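Local coordinates for extracellular ligand-binding receptor (Sphaerobacter thermophilus, PDB 4ZPJ), which probably acts as the substrate-binding protein of an ABC transporter, capturing a small ligand between its lobes for import, at residues Y202-E207 / F254-T259. Numbering follows the deposited sequence.
Sequences YAAGHE and FAFHGT. With ZN (zinc ion), chain G.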
ATOM      1  N   TYR A 202      14.497   2.723   7.777  1.00 49.42           N
ATOM      2  CA  TYR A 202      13.747   3.971   7.786  1.00 49.10           C
ATOM      3  C   TYR A 202      12.395   3.735   8.486  1.00 48.72           C
ATOM      4  O   TYR A 202      12.085   2.603   8.946  1.00 43.85           O
ATOM      5  CB  TYR A 202      13.631   4.575   6.367  1.00 50.38           C
ATOM      6  CG  TYR A 202      12.728   3.811   5.383  1.00 49.15           C
ATOM      7  CD1 TYR A 202      12.940   2.451   5.113  1.00 50.47           C
ATOM      8  CD2 TYR A 202      11.700   4.457   4.696  1.00 48.77           C
ATOM      9  CE1 TYR A 202      12.153   1.758   4.206  1.00 50.45           C
ATOM     10  CE2 TYR A 202      10.889   3.774   3.792  1.00 47.37           C
ATOM     11  CZ  TYR A 202      11.122   2.416   3.555  1.00 49.53           C
ATOM     12  OH  TYR A 202      10.379   1.697   2.675  1.00 47.07           O
ATOM     13  N   ALA A 203      11.614   4.812   8.589  1.00 48.86           N
ATOM     14  CA  ALA A 203      10.408   4.817   9.395  1.00 47.98           C
ATOM     15  C   ALA A 203       9.493   3.645   9.001  1.00 42.00           C
ATOM     16  O   ALA A 203       9.121   2.874   9.852  1.00 45.31           O
ATOM     17  CB  ALA A 203       9.693   6.160   9.290  1.00 45.83           C
ATOM     18  N   ALA A 204       9.197   3.491   7.722  1.00 40.59           N
ATOM     19  CA  ALA A 204       8.276   2.447   7.266  1.00 40.30           C
ATOM     20  C   ALA A 204       8.788   1.049   7.630  1.00 41.76           C
ATOM     21  O   ALA A 204       8.010   0.159   7.998  1.00 35.14           O
ATOM     22  CB  ALA A 204       8.034   2.559   5.773  1.00 39.99           C
ATOM     23  N   GLY A 205      10.119   0.921   7.598  1.00 42.47           N
ATOM     24  CA  GLY A 205      10.822  -0.292   8.009  1.00 44.18           C
ATOM     25  C   GLY A 205      10.640  -0.650   9.478  1.00 45.04           C
ATOM     26  O   GLY A 205      10.280  -1.778   9.821  1.00 41.33           O
ATOM     27  N   HIS A 206      10.884   0.311  10.355  1.00 44.66           N
ATOM     28  CA  HIS A 206      10.556   0.112  11.737  1.00 44.97           C
ATOM     29  C   HIS A 206       9.097  -0.264  11.974  1.00 44.25           C
ATOM     30  O   HIS A 206       8.831  -1.152  12.760  1.00 41.49           O
ATOM     31  CB  HIS A 206      10.895   1.343  12.510  1.00 47.49           C
ATOM     32  CG  HIS A 206      12.367   1.521  12.679  1.00 55.56           C
ATOM     33  ND1 HIS A 206      13.110   0.698  13.501  1.00 59.41           N
ATOM     34  CD2 HIS A 206      13.237   2.384  12.108  1.00 51.81           C
ATOM     35  CE1 HIS A 206      14.374   1.073  13.452  1.00 63.48           C
ATOM     36  NE2 HIS A 206      14.473   2.082  12.602  1.00 62.92           N
ATOM     37  N   GLU A 207       8.172   0.441  11.317  1.00 43.86           N
ATOM     38  CA  GLU A 207       6.734   0.235  11.541  1.00 40.65           C
ATOM     39  C   GLU A 207       6.294  -1.111  11.035  1.00 40.33           C
ATOM     40  O   GLU A 207       5.426  -1.730  11.661  1.00 39.84           O
ATOM     41  CB  GLU A 207       5.906   1.347  10.909  1.00 44.70           C
ATOM     42  CG  GLU A 207       6.171   2.732  11.547  1.00 50.63           C
ATOM     43  CD  GLU A 207       5.304   3.862  11.002  1.00 51.00           C
ATOM     44  OE1 GLU A 207       4.462   3.631  10.079  1.00 49.91           O
ATOM     45  OE2 GLU A 207       5.455   4.993  11.527  1.00 53.54           O
ATOM     46  N   PHE A 254      11.512 -12.617   8.442  1.00 37.96           N
ATOM     47  CA  PHE A 254      10.653 -11.698   7.708  1.00 37.74           C
ATOM     48  C   PHE A 254      11.506 -10.503   7.278  1.00 39.02           C
ATOM     49  O   PHE A 254      12.239  -9.979   8.101  1.00 41.81           O
ATOM     50  CB  PHE A 254       9.495 -11.212   8.570  1.00 37.28           C
ATOM     51  CG  PHE A 254       8.766 -10.000   7.997  1.00 38.02           C
ATOM     52  CD1 PHE A 254       7.794 -10.137   7.005  1.00 40.18           C
ATOM     53  CD2 PHE A 254       9.041  -8.746   8.443  1.00 40.55           C
ATOM     54  CE1 PHE A 254       7.146  -9.021   6.457  1.00 39.56           C
ATOM     55  CE2 PHE A 254       8.402  -7.626   7.916  1.00 40.37           C
ATOM     56  CZ  PHE A 254       7.464  -7.757   6.934  1.00 39.03           C
ATOM     57  N   ALA A 255      11.415 -10.081   6.014  1.00 38.61           N
ATOM     58  CA  ALA A 255      12.165  -8.927   5.493  1.00 37.64           C
ATOM     59  C   ALA A 255      11.318  -7.935   4.668  1.00 37.90           C
ATOM     60  O   ALA A 255      10.475  -8.325   3.802  1.00 37.82           O
ATOM     61  CB  ALA A 255      13.302  -9.404   4.647  1.00 39.32           C
ATOM     62  N   PHE A 256      11.555  -6.653   4.938  1.00 36.30           N
ATOM     63  CA  PHE A 256      10.925  -5.537   4.217  1.00 36.95           C
ATOM     64  C   PHE A 256      11.919  -4.486   3.756  1.00 38.23           C
ATOM     65  O   PHE A 256      12.752  -4.027   4.536  1.00 38.05           O
ATOM     66  CB  PHE A 256       9.908  -4.853   5.119  1.00 37.41           C
ATOM     67  CG  PHE A 256       9.446  -3.535   4.611  1.00 38.25           C
ATOM     68  CD1 PHE A 256      10.147  -2.364   4.927  1.00 39.44           C
ATOM     69  CD2 PHE A 256       8.299  -3.449   3.843  1.00 39.10           C
ATOM     70  CE1 PHE A 256       9.720  -1.131   4.456  1.00 39.16           C
ATOM     71  CE2 PHE A 256       7.857  -2.209   3.360  1.00 39.71           C
ATOM     72  CZ  PHE A 256       8.567  -1.051   3.679  1.00 40.31           C
ATOM     73  N   HIS A 257      11.814  -4.094   2.487  1.00 41.52           N
ATOM     74  CA  HIS A 257      12.591  -2.990   1.922  1.00 42.25           C
ATOM     75  C   HIS A 257      11.747  -2.051   1.134  1.00 42.80           C
ATOM     76  O   HIS A 257      12.246  -1.055   0.654  1.00 46.78           O
ATOM     77  CB  HIS A 257      13.655  -3.508   0.977  1.00 42.82           C
ATOM     78  CG  HIS A 257      14.604  -4.432   1.617  1.00 45.22           C
ATOM     79  ND1 HIS A 257      14.323  -5.775   1.805  1.00 46.41           N
ATOM     80  CD2 HIS A 257      15.797  -4.201   2.204  1.00 46.73           C
ATOM     81  CE1 HIS A 257      15.340  -6.340   2.427  1.00 46.21           C
ATOM     82  NE2 HIS A 257      16.227  -5.397   2.715  1.00 47.36           N
ATOM     83  N   GLY A 258      10.466  -2.337   0.979  1.00 43.84           N
ATOM     84  CA  GLY A 258       9.643  -1.564   0.037  1.00 40.09           C
ATOM     85  C   GLY A 258       9.907  -2.082  -1.361  1.00 39.43           C
ATOM     86  O   GLY A 258      10.734  -2.941  -1.574  1.00 44.23           O
ATOM     87  N   THR A 259       9.159  -1.576  -2.301  1.00 39.12           N
ATOM     88  CA  THR A 259       9.315  -1.866  -3.682  1.00 41.71           C
ATOM     89  C   THR A 259      10.424  -1.016  -4.227  1.00 42.04           C
ATOM     90  O   THR A 259      10.192   0.122  -4.608  1.00 41.40           O
ATOM     91  CB  THR A 259       8.028  -1.511  -4.402  1.00 42.96           C
ATOM     92  OG1 THR A 259       7.009  -2.296  -3.813  1.00 39.57           O
ATOM     93  CG2 THR A 259       8.158  -1.767  -5.886  1.00 45.01           C
TER
HETATM   94 ZN    ZN G 506      16.300   3.187  12.282  1.00 72.02          ZN
HETATM   95  O   HOH W   1      15.495   5.116  11.476  1.00 52.27           O
HETATM   96  O   HOH W   2      17.588   1.985  13.219  1.00 60.69           O
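With CG anti to the backbone N (chi1 167°), Phe256 extends its ring from the end of its strand to the first turn of the facing helix, while CG of Tyr202, between its backbone N and carbonyl carbon (chi1 70°), folds the phenol over that turn, Ala204 N and Gly205 N lying off one face toward the rim. The contact is van der Waals, without hydrogen bonds: the long phenol crosses the flat Phe256 ring at about a right angle, Tyr202 OH 3.4 Å from both CE1 and CZ of Phe256, and the small Ala204 methyl meets Phe256 CZ at 4.2 Å. Gly205 suits its place because a CB would be crowded by Tyr202 O; its bare CA lies 3.8 Å from Phe256 CD1. Gly258 N sits 3.4 Å above the Phe256 ring centre; a CB on Gly258 would jam against His257 O and press on Tyr202 OH. Cutting Tyr202 back to an alanine here is likely to leave Phe256 CE1 and CZ without their crossing partner. Tyr202 occupies the N-cap position, and His206, pointing away, binds zinc with Asp201. Helix 203-218, following strand 194-200, thus packs against the C-terminal end of adjacent parallel strand 252-256, before helix 261-272, in one alpha/beta lobe of the periplasmic-binding-protein fold.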